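Local structure of YjbQ family protein (Sulfolobus tokodaii, 1VE0) at residues A[17-26]-A[106-117]; A[41-50]-A[86-97]. The protein is a trimeric zinc-binding member of the UPF0047 (YjbQ) family whose biochemical role has not been established. One frame throughout, in Å; residues are numbered along the deposited sequence.

Contact 1 (A[17-26]-A[106-117]); sequences DSIDITEQVS and LDLGTWQRIILL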
loop_
_atom_site.group_PDB
_atom_site.type_symbol
_atom_site.label_atom_id
_atom_site.label_comp_id
_atom_site.label_asym_id
_atom_site.label_seq_id
_atom_site.Cartn_x
_atom_site.Cartn_y
_atom_site.Cartn_z
ATOM N N ASP A 17 3.246 -16.873 -9.501
ATOM C CA ASP A 17 3.900 -16.348 -10.690
ATOM C C ASP A 17 4.148 -14.855 -10.503
ATOM O O ASP A 17 3.497 -14.201 -9.680
ATOM C CB ASP A 17 2.999 -16.582 -11.905
ATOM C CG ASP A 17 3.752 -16.541 -13.217
ATOM O OD1 ASP A 17 5.003 -16.481 -13.194
ATOM O OD2 ASP A 17 3.081 -16.585 -14.273
ATOM N N SER A 18 5.107 -14.329 -11.246
ATOM C CA SER A 18 5.425 -12.909 -11.169
ATOM C C SER A 18 5.652 -12.424 -12.593
ATOM O O SER A 18 6.430 -13.003 -13.348
ATOM C CB SER A 18 6.656 -12.673 -10.285
ATOM O OG SER A 18 7.705 -13.573 -10.585
ATOM N N ILE A 19 4.952 -11.364 -12.962
ATOM C CA ILE A 19 5.050 -10.847 -14.315
ATOM C C ILE A 19 5.333 -9.362 -14.360
ATOM O O ILE A 19 4.633 -8.585 -13.719
ATOM C CB ILE A 19 3.732 -11.108 -15.075
ATOM C CG1 ILE A 19 3.487 -12.620 -15.186
ATOM C CG2 ILE A 19 3.776 -10.443 -16.450
ATOM C CD1 ILE A 19 2.159 -12.978 -15.839
ATOM N N ASP A 20 6.349 -8.981 -15.137
ATOM C CA ASP A 20 6.719 -7.579 -15.313
ATOM C C ASP A 20 5.697 -6.994 -16.294
ATOM O O ASP A 20 5.677 -7.371 -17.464
ATOM C CB ASP A 20 8.131 -7.484 -15.901
ATOM C CG ASP A 20 8.645 -6.055 -15.970
ATOM O OD1 ASP A 20 7.825 -5.121 -16.058
ATOM O OD2 ASP A 20 9.880 -5.868 -15.954
ATOM N N ILE A 21 4.848 -6.083 -15.824
ATOM C CA ILE A 21 3.823 -5.503 -16.685
ATOM C C ILE A 21 4.084 -4.050 -17.049
ATOM O O ILE A 21 3.201 -3.362 -17.545
ATOM C CB ILE A 21 2.415 -5.609 -16.027
ATOM C CG1 ILE A 21 2.425 -4.949 -14.637
ATOM C CG2 ILE A 21 2.021 -7.074 -15.897
ATOM C CD1 ILE A 21 1.041 -4.855 -13.990
ATOM N N THR A 22 5.308 -3.589 -16.812
ATOM C CA THR A 22 5.673 -2.203 -17.093
ATOM C C THR A 22 5.328 -1.720 -18.505
ATOM O O THR A 22 4.758 -0.644 -18.676
ATOM C CB THR A 22 7.176 -1.981 -16.882
ATOM O OG1 THR A 22 7.585 -2.587 -15.648
ATOM C CG2 THR A 22 7.486 -0.490 -16.835
ATOM N N GLU A 23 5.677 -2.504 -19.519
ATOM C CA GLU A 23 5.397 -2.092 -20.896
ATOM C C GLU A 23 3.907 -1.881 -21.157
ATOM O O GLU A 23 3.515 -0.897 -21.806
ATOM C CB GLU A 23 5.963 -3.118 -21.890
ATOM C CG GLU A 23 7.450 -3.396 -21.708
ATOM C CD GLU A 23 8.308 -2.141 -21.849
ATOM O OE1 GLU A 23 9.467 -2.145 -21.367
ATOM O OE2 GLU A 23 7.828 -1.152 -22.453
ATOM N N GLN A 24 3.074 -2.793 -20.660
ATOM C CA GLN A 24 1.632 -2.671 -20.856
ATOM C C GLN A 24 1.106 -1.444 -20.131
ATOM O O GLN A 24 0.183 -0.781 -20.612
ATOM C CB GLN A 24 0.889 -3.917 -20.352
ATOM C CG GLN A 24 1.277 -5.218 -21.056
ATOM C CD GLN A 24 2.349 -5.993 -20.303
ATOM O OE1 GLN A 24 3.433 -5.473 -20.012
ATOM N NE2 GLN A 24 2.051 -7.245 -19.983
ATOM N N VAL A 25 1.677 -1.132 -18.971
ATOM C CA VAL A 25 1.222 0.053 -18.260
ATOM C C VAL A 25 1.651 1.326 -19.002
ATOM O O VAL A 25 0.898 2.301 -19.035
ATOM C CB VAL A 25 1.748 0.116 -16.797
ATOM C CG1 VAL A 25 1.321 1.433 -16.158
ATOM C CG2 VAL A 25 1.165 -1.031 -15.978
ATOM N N SER A 26 2.843 1.330 -19.603
ATOM C CA SER A 26 3.276 2.532 -20.318
ATOM C C SER A 26 2.341 2.824 -21.489
ATOM O O SER A 26 2.114 3.982 -21.837
ATOM C CB SER A 26 4.738 2.412 -20.796
ATOM O OG SER A 26 4.917 1.318 -21.671
ATOM N N LEU A 106 6.199 6.975 -17.720
ATOM C CA LEU A 106 6.197 6.499 -16.337
ATOM C C LEU A 106 7.491 7.013 -15.695
ATOM O O LEU A 106 8.576 6.811 -16.229
ATOM C CB LEU A 106 6.188 4.974 -16.298
ATOM C CG LEU A 106 4.943 4.292 -16.868
ATOM C CD1 LEU A 106 5.122 2.767 -16.798
ATOM C CD2 LEU A 106 3.718 4.730 -16.073
ATOM N N ASP A 107 7.374 7.667 -14.548
ATOM C CA ASP A 107 8.531 8.207 -13.852
ATOM C C ASP A 107 9.033 7.144 -12.871
ATOM O O ASP A 107 8.672 7.142 -11.687
ATOM C CB ASP A 107 8.115 9.501 -13.130
ATOM C CG ASP A 107 9.274 10.194 -12.434
ATOM O OD1 ASP A 107 10.426 10.002 -12.858
ATOM O OD2 ASP A 107 9.023 10.955 -11.469
ATOM N N LEU A 108 9.869 6.243 -13.387
ATOM C CA LEU A 108 10.420 5.131 -12.619
ATOM C C LEU A 108 11.899 5.278 -12.286
ATOM O O LEU A 108 12.669 5.838 -13.067
ATOM C CB LEU A 108 10.222 3.824 -13.407
ATOM C CG LEU A 108 8.758 3.455 -13.669
ATOM C CD1 LEU A 108 8.625 2.446 -14.820
ATOM C CD2 LEU A 108 8.175 2.915 -12.385
ATOM N N GLY A 109 12.283 4.751 -11.124
ATOM C CA GLY A 109 13.674 4.786 -10.706
ATOM C C GLY A 109 14.469 3.807 -11.546
ATOM O O GLY A 109 13.895 3.012 -12.296
ATOM N N THR A 110 15.790 3.872 -11.429
ATOM C CA THR A 110 16.690 2.995 -12.176
ATOM C C THR A 110 16.258 1.523 -12.197
ATOM O O THR A 110 16.202 0.898 -13.253
ATOM C CB THR A 110 18.122 3.061 -11.581
ATOM O OG1 THR A 110 18.572 4.417 -11.586
ATOM C CG2 THR A 110 19.096 2.218 -12.397
ATOM N N TRP A 111 15.946 0.979 -11.028
ATOM C CA TRP A 111 15.573 -0.424 -10.924
ATOM C C TRP A 111 14.079 -0.722 -10.761
ATOM O O TRP A 111 13.725 -1.864 -10.498
ATOM C CB TRP A 111 16.333 -1.066 -9.756
ATOM C CG TRP A 111 17.802 -0.755 -9.758
ATOM C CD1 TRP A 111 18.474 0.030 -8.867
ATOM C CD2 TRP A 111 18.770 -1.181 -10.730
ATOM N NE1 TRP A 111 19.805 0.125 -9.224
ATOM C CE2 TRP A 111 20.013 -0.607 -10.363
ATOM C CE3 TRP A 111 18.709 -1.987 -11.876
ATOM C CZ2 TRP A 111 21.185 -0.815 -11.103
ATOM C CZ3 TRP A 111 19.883 -2.192 -12.614
ATOM C CH2 TRP A 111 21.099 -1.606 -12.221
ATOM N N GLN A 112 13.215 0.276 -10.934
ATOM C CA GLN A 112 11.777 0.053 -10.764
ATOM C C GLN A 112 11.013 -0.466 -11.964
ATOM O O GLN A 112 11.100 0.070 -13.074
ATOM C CB GLN A 112 11.059 1.323 -10.295
ATOM C CG GLN A 112 11.336 1.754 -8.885
ATOM C CD GLN A 112 10.469 2.924 -8.496
ATOM O OE1 GLN A 112 10.332 3.889 -9.260
ATOM N NE2 GLN A 112 9.871 2.856 -7.307
ATOM N N ARG A 113 10.227 -1.501 -11.714
ATOM C CA ARG A 113 9.378 -2.097 -12.728
ATOM C C ARG A 113 8.035 -2.337 -12.027
ATOM O O ARG A 113 7.973 -2.454 -10.810
ATOM C CB ARG A 113 9.963 -3.426 -13.214
ATOM C CG ARG A 113 11.379 -3.303 -13.828
ATOM C CD ARG A 113 11.382 -2.487 -15.106
ATOM N NE ARG A 113 10.745 -3.198 -16.210
ATOM C CZ ARG A 113 10.668 -2.735 -17.458
ATOM N NH1 ARG A 113 10.066 -3.456 -18.395
ATOM N NH2 ARG A 113 11.190 -1.552 -17.775
ATOM N N ILE A 114 6.966 -2.375 -12.798
ATOM C CA ILE A 114 5.641 -2.609 -12.249
ATOM C C ILE A 114 5.472 -4.116 -12.357
ATOM O O ILE A 114 5.566 -4.678 -13.440
ATOM C CB ILE A 114 4.591 -1.864 -13.072
ATOM C CG1 ILE A 114 4.930 -0.363 -13.054
ATOM C CG2 ILE A 114 3.183 -2.118 -12.486
ATOM C CD1 ILE A 114 4.042 0.491 -13.932
ATOM N N ILE A 115 5.242 -4.769 -11.228
ATOM C CA ILE A 115 5.129 -6.220 -11.217
ATOM C C ILE A 115 3.813 -6.773 -10.687
ATOM O O ILE A 115 3.318 -6.323 -9.650
ATOM C CB ILE A 115 6.277 -6.810 -10.360
ATOM C CG1 ILE A 115 7.627 -6.421 -10.976
ATOM C CG2 ILE A 115 6.125 -8.319 -10.235
ATOM C CD1 ILE A 115 8.792 -6.531 -10.023
ATOM N N LEU A 116 3.243 -7.750 -11.395
ATOM C CA LEU A 116 2.019 -8.395 -10.907
ATOM C C LEU A 116 2.452 -9.683 -10.200
ATOM O O LEU A 116 3.196 -10.472 -10.763
ATOM C CB LEU A 116 1.061 -8.737 -12.056
ATOM C CG LEU A 116 -0.071 -9.731 -11.726
ATOM C CD1 LEU A 116 -1.012 -9.145 -10.693
ATOM C CD2 LEU A 116 -0.836 -10.060 -12.989
ATOM N N LEU A 117 2.002 -9.880 -8.961
ATOM C CA LEU A 117 2.341 -11.079 -8.197
ATOM C C LEU A 117 1.074 -11.919 -8.109
ATOM O O LEU A 117 0.027 -11.439 -7.673
ATOM C CB LEU A 117 2.855 -10.726 -6.786
ATOM C CG LEU A 117 4.210 -9.993 -6.672
ATOM C CD1 LEU A 117 4.554 -9.801 -5.184
ATOM C CD2 LEU A 117 5.325 -10.805 -7.359
#

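Contact 2 (A[41-50]-A[86-97]); sequences VKHTTCAIII and AHVISAIIGNSR. With ZN (zinc ion), chain C; SO4 (sulfate ion), chain B.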
loop_
_atom_site.group_PDB
_atom_site.type_symbol
_atom_site.label_atom_id
_atom_site.label_comp_id
_atom_site.label_asym_id
_atom_site.label_seq_id
_atom_site.Cartn_x
_atom_site.Cartn_y
_atom_site.Cartn_z
ATOM N N VAL A 41 -5.749 -3.865 -9.600
ATOM C CA VAL A 41 -6.358 -5.114 -10.051
ATOM C C VAL A 41 -7.642 -5.202 -9.246
ATOM O O VAL A 41 -7.663 -4.856 -8.063
ATOM C CB VAL A 41 -5.502 -6.382 -9.797
ATOM C CG1 VAL A 41 -4.322 -6.403 -10.763
ATOM C CG2 VAL A 41 -5.052 -6.458 -8.319
ATOM N N LYS A 42 -8.723 -5.621 -9.884
ATOM C CA LYS A 42 -9.983 -5.754 -9.174
ATOM C C LYS A 42 -10.084 -7.186 -8.676
ATOM O O LYS A 42 -11.180 -7.705 -8.463
ATOM C CB LYS A 42 -11.163 -5.432 -10.092
ATOM C CG LYS A 42 -11.144 -4.031 -10.677
ATOM C CD LYS A 42 -12.358 -3.834 -11.577
ATOM C CE LYS A 42 -12.246 -2.596 -12.427
ATOM N NZ LYS A 42 -13.443 -2.465 -13.321
ATOM N N HIS A 43 -8.925 -7.810 -8.488
ATOM C CA HIS A 43 -8.832 -9.188 -8.005
ATOM C C HIS A 43 -8.499 -9.191 -6.516
ATOM O O HIS A 43 -7.990 -8.200 -5.996
ATOM C CB HIS A 43 -7.727 -9.923 -8.758
ATOM C CG HIS A 43 -7.980 -10.049 -10.223
ATOM N ND1 HIS A 43 -9.070 -10.721 -10.731
ATOM C CD2 HIS A 43 -7.269 -9.617 -11.293
ATOM C CE1 HIS A 43 -9.021 -10.699 -12.053
ATOM N NE2 HIS A 43 -7.939 -10.034 -12.419
ATOM N N THR A 44 -8.763 -10.306 -5.839
ATOM C CA THR A 44 -8.473 -10.397 -4.418
ATOM C C THR A 44 -7.362 -11.389 -4.123
ATOM O O THR A 44 -6.959 -11.536 -2.977
ATOM C CB THR A 44 -9.714 -10.837 -3.602
ATOM O OG1 THR A 44 -10.115 -12.144 -4.024
ATOM C CG2 THR A 44 -10.869 -9.873 -3.798
ATOM N N THR A 45 -6.870 -12.090 -5.141
ATOM C CA THR A 45 -5.820 -13.076 -4.889
ATOM C C THR A 45 -4.522 -12.866 -5.634
ATOM O O THR A 45 -3.710 -13.783 -5.756
ATOM C CB THR A 45 -6.309 -14.509 -5.158
ATOM O OG1 THR A 45 -6.918 -14.562 -6.449
ATOM C CG2 THR A 45 -7.302 -14.944 -4.079
ATOM N N CYS A 46 -4.335 -11.670 -6.164
ATOM C CA CYS A 46 -3.069 -11.336 -6.809
ATOM C C CYS A 46 -2.822 -9.890 -6.364
ATOM O O CYS A 46 -3.761 -9.218 -5.927
ATOM C CB CYS A 46 -3.139 -11.507 -8.346
ATOM S SG CYS A 46 -4.267 -10.455 -9.265
ATOM N N ALA A 47 -1.576 -9.430 -6.412
ATOM C CA ALA A 47 -1.263 -8.076 -5.982
ATOM C C ALA A 47 -0.302 -7.365 -6.925
ATOM O O ALA A 47 0.256 -7.981 -7.841
ATOM C CB ALA A 47 -0.680 -8.109 -4.580
ATOM N N ILE A 48 -0.123 -6.063 -6.693
ATOM C CA ILE A 48 0.760 -5.228 -7.510
ATOM C C ILE A 48 1.842 -4.632 -6.614
ATOM O O ILE A 48 1.554 -4.170 -5.512
ATOM C CB ILE A 48 -0.016 -4.027 -8.171
ATOM C CG1 ILE A 48 -1.075 -4.534 -9.166
ATOM C CG2 ILE A 48 0.961 -3.085 -8.877
ATOM C CD1 ILE A 48 -0.517 -5.266 -10.392
ATOM N N ILE A 49 3.088 -4.676 -7.074
ATOM C CA ILE A 49 4.203 -4.095 -6.335
ATOM C C ILE A 49 5.036 -3.360 -7.366
ATOM O O ILE A 49 4.901 -3.633 -8.561
ATOM C CB ILE A 49 5.158 -5.153 -5.688
ATOM C CG1 ILE A 49 5.850 -5.984 -6.783
ATOM C CG2 ILE A 49 4.399 -6.061 -4.727
ATOM C CD1 ILE A 49 6.884 -6.963 -6.249
ATOM N N ILE A 50 5.851 -2.408 -6.909
ATOM C CA ILE A 50 6.770 -1.685 -7.788
ATOM C C ILE A 50 8.150 -2.047 -7.249
ATOM O O ILE A 50 8.510 -1.631 -6.150
ATOM C CB ILE A 50 6.640 -0.142 -7.697
ATOM C CG1 ILE A 50 5.198 0.300 -7.926
ATOM C CG2 ILE A 50 7.563 0.523 -8.743
ATOM C CD1 ILE A 50 4.603 -0.168 -9.237
ATOM N N ALA A 86 -3.621 -16.844 -0.544
ATOM C CA ALA A 86 -3.525 -15.836 -1.600
ATOM C C ALA A 86 -4.272 -14.569 -1.204
ATOM O O ALA A 86 -3.820 -13.453 -1.487
ATOM C CB ALA A 86 -4.081 -16.389 -2.904
ATOM N N HIS A 87 -5.418 -14.751 -0.553
ATOM C CA HIS A 87 -6.241 -13.635 -0.094
ATOM C C HIS A 87 -5.492 -12.825 0.958
ATOM O O HIS A 87 -5.421 -11.594 0.889
ATOM C CB HIS A 87 -7.549 -14.155 0.516
ATOM C CG HIS A 87 -8.578 -14.544 -0.498
ATOM N ND1 HIS A 87 -9.284 -13.614 -1.233
ATOM C CD2 HIS A 87 -9.040 -15.759 -0.883
ATOM C CE1 HIS A 87 -10.141 -14.241 -2.022
ATOM N NE2 HIS A 87 -10.014 -15.540 -1.828
ATOM N N VAL A 88 -4.932 -13.531 1.932
ATOM C CA VAL A 88 -4.207 -12.897 3.017
ATOM C C VAL A 88 -2.965 -12.123 2.575
ATOM O O VAL A 88 -2.809 -10.941 2.902
ATOM C CB VAL A 88 -3.793 -13.945 4.079
ATOM C CG1 VAL A 88 -2.844 -13.317 5.099
ATOM C CG2 VAL A 88 -5.035 -14.487 4.766
ATOM N N ILE A 89 -2.077 -12.772 1.835
ATOM C CA ILE A 89 -0.867 -12.072 1.419
ATOM C C ILE A 89 -1.189 -10.919 0.456
ATOM O O ILE A 89 -0.558 -9.862 0.517
ATOM C CB ILE A 89 0.164 -13.048 0.787
ATOM C CG1 ILE A 89 1.511 -12.335 0.620
ATOM C CG2 ILE A 89 -0.361 -13.602 -0.540
ATOM C CD1 ILE A 89 2.126 -11.873 1.931
ATOM N N SER A 90 -2.170 -11.118 -0.421
ATOM C CA SER A 90 -2.580 -10.068 -1.363
ATOM C C SER A 90 -3.174 -8.848 -0.643
ATOM O O SER A 90 -3.006 -7.713 -1.089
ATOM C CB SER A 90 -3.627 -10.600 -2.361
ATOM O OG SER A 90 -3.055 -11.501 -3.308
ATOM N N ALA A 91 -3.900 -9.085 0.448
ATOM C CA ALA A 91 -4.508 -7.987 1.197
ATOM C C ALA A 91 -3.415 -7.159 1.857
ATOM O O ALA A 91 -3.474 -5.930 1.884
ATOM C CB ALA A 91 -5.463 -8.531 2.253
ATOM N N ILE A 92 -2.413 -7.841 2.391
ATOM C CA ILE A 92 -1.312 -7.156 3.048
ATOM C C ILE A 92 -0.488 -6.313 2.061
ATOM O O ILE A 92 -0.211 -5.131 2.317
ATOM C CB ILE A 92 -0.402 -8.183 3.770
ATOM C CG1 ILE A 92 -1.208 -8.844 4.893
ATOM C CG2 ILE A 92 0.862 -7.486 4.326
ATOM C CD1 ILE A 92 -0.524 -10.039 5.562
ATOM N N ILE A 93 -0.122 -6.904 0.926
ATOM C CA ILE A 93 0.676 -6.186 -0.078
ATOM C C ILE A 93 -0.128 -5.053 -0.712
ATOM O O ILE A 93 0.378 -3.936 -0.894
ATOM C CB ILE A 93 1.175 -7.155 -1.185
ATOM C CG1 ILE A 93 2.098 -8.207 -0.558
ATOM C CG2 ILE A 93 1.920 -6.388 -2.273
ATOM C CD1 ILE A 93 2.510 -9.325 -1.527
ATOM N N GLY A 94 -1.390 -5.337 -1.021
ATOM C CA GLY A 94 -2.241 -4.337 -1.635
ATOM C C GLY A 94 -2.569 -4.670 -3.080
ATOM O O GLY A 94 -1.790 -5.326 -3.777
ATOM N N ASN A 95 -3.715 -4.191 -3.547
ATOM C CA ASN A 95 -4.139 -4.477 -4.914
ATOM C C ASN A 95 -3.829 -3.343 -5.873
ATOM O O ASN A 95 -4.278 -3.364 -7.016
ATOM C CB ASN A 95 -5.635 -4.757 -4.947
ATOM C CG ASN A 95 -6.448 -3.537 -4.603
ATOM O OD1 ASN A 95 -6.233 -2.906 -3.567
ATOM N ND2 ASN A 95 -7.386 -3.185 -5.480
ATOM N N SER A 96 -3.073 -2.351 -5.412
ATOM C CA SER A 96 -2.714 -1.241 -6.272
ATOM C C SER A 96 -1.404 -0.599 -5.853
ATOM O O SER A 96 -0.927 -0.797 -4.734
ATOM C CB SER A 96 -3.807 -0.160 -6.265
ATOM O OG SER A 96 -3.877 0.491 -4.999
ATOM N N ARG A 97 -0.839 0.166 -6.778
ATOM C CA ARG A 97 0.393 0.914 -6.569
ATOM C C ARG A 97 0.273 2.160 -7.448
ATOM O O ARG A 97 -0.402 2.127 -8.479
ATOM C CB ARG A 97 1.620 0.095 -7.005
ATOM C CG ARG A 97 2.034 -0.986 -6.014
ATOM C CD ARG A 97 2.533 -0.356 -4.723
ATOM N NE ARG A 97 3.062 -1.350 -3.792
ATOM C CZ ARG A 97 2.313 -2.105 -2.993
ATOM N NH1 ARG A 97 0.985 -1.990 -3.011
ATOM N NH2 ARG A 97 2.895 -2.950 -2.144
HETATM ZN ZN ZN C . -11.206 -17.535 -2.137
HETATM S S SO4 B . -10.266 -12.929 -7.596
HETATM O O1 SO4 B . -10.728 -12.580 -8.958
HETATM O O2 SO4 B . -8.827 -12.678 -7.484
HETATM O O3 SO4 B . -10.531 -14.359 -7.364
HETATM O O4 SO4 B . -10.978 -12.102 -6.601
HETATM O O HOH W 1 5.914 -1.693 -4.045
HETATM O O HOH W 2 -13.013 -16.867 -3.028
#

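Contact 1 (A[17-26]-A[106-117])
T22 OG1 is gripped from both segments: it accepts the backbone N-H of I114 at 2.9 Å and gives its own proton to D20 OD1. That carboxylate oxygen also takes the backbone N of T22 at 3.0 Å, closing an Asx turn where the strand gives way to the helix. The other oxygen, D20 OD2, receives R113 NE at 2.8 Å through its syn lone pair; the bond is nearly straight and lies in the guanidinium plane, although carboxylate and guanidinium are turned 74° apart. T22 OG1 sits over one face of that guanidinium, offset toward its rim, without a hydrogen bond to NE, and E23 OE1 lies at its edge, a weaker second salt bridge to R113 NH1. Bends at chi2 (-65°) and chi3 (-71°) fold the R113 chain across T22 to reach both acids.

I114 supplies the apolar part. Its CG2 meets I21 CG1 and its CD1 meets V25 CG1, both at 3.6 Å and crossing at about a right angle. Farther along, I19 and L116 exchange two backbone hydrogen bonds. Strand 17-20 is the outer strand, within this chain, of a three-stranded antiparallel sheet, and leads into helix 22-28, with I21 in the N-cap position.

Contact 2 (A[41-50]-A[86-97])
T45 lays CG2 over the centre of the H87 ring in a CH-pi contact, 3.5 Å from the centroid and only 7° off the normal, while N51 of the third subunit bonds H87 ND1, helping to fix the ring's rotation. H87 NE2 binds zinc at 2.3 Å; H77, N83 and a water complete the ligands in the model. With CG2 over the imidazole, T45 OG1 lies between its backbone N and carbonyl carbon (chi1 50°) and reaches sulfate O2 at 2.9 Å; it is also hydrogen-bonded to R125 NH1. H43 ND1, whose ring is held on its other side by a hydrogen bond between NE2 and T126 N, and the backbone N atoms of T44 and T45 also hold the sulfate, joined by R123 and R125; the ion probably comes from the crystallisation liquor.

Direct hydrogen bonds cluster at N95, which clasps V41 twice: V41 N gives to N95 O at 3.0 Å, and N95 ND2 returns a nearly straight bond to V41 O, in the plane of its amide.

R97 lays its guanidinium against I48 O, which stands 3.3 Å above the plane and is not hydrogen-bonded to it. In that plane NH1 and NH2 both grip I93 O, at the C-terminal end of the helix, NH1 also donates to S96 O, and NE reaches a water shared with I50 N.

The apolar contacts run from I93 CG2 to I49 CG2, at 3.5 Å, and to A47 CB. Helix 84-93 thus lies along strand 46-51, where the axes of segments 86-93 and 46-50 run 26° from parallel, and turns at G94 into strand 96-102, which pairs with strand 35-41 in the five-stranded sheet.

The two contacts lie about 15 Å apart between centres and meet in the three-stranded antiparallel sheet, where strand 113-118 runs between 17-20 and 46-51. Probable backbone hydrogen bonds from L117 N to A47 O and from I115 N to I49 O join them. Along the chain the order is 17-26, 41-50, 86-97, 106-117, so contact 1 encloses contact 2. Contact 1 forms one outer strand pair of that sheet, counted within this chain, and starts helix 22-28; contact 2 sets helix 84-93 against the other outer strand and leads into the five-stranded sheet. Both reach neighbouring subunits: E52, a zinc-binding residue near R113, packs in the third subunit's copy on H87, consistent with zinc sites at subunit interfaces.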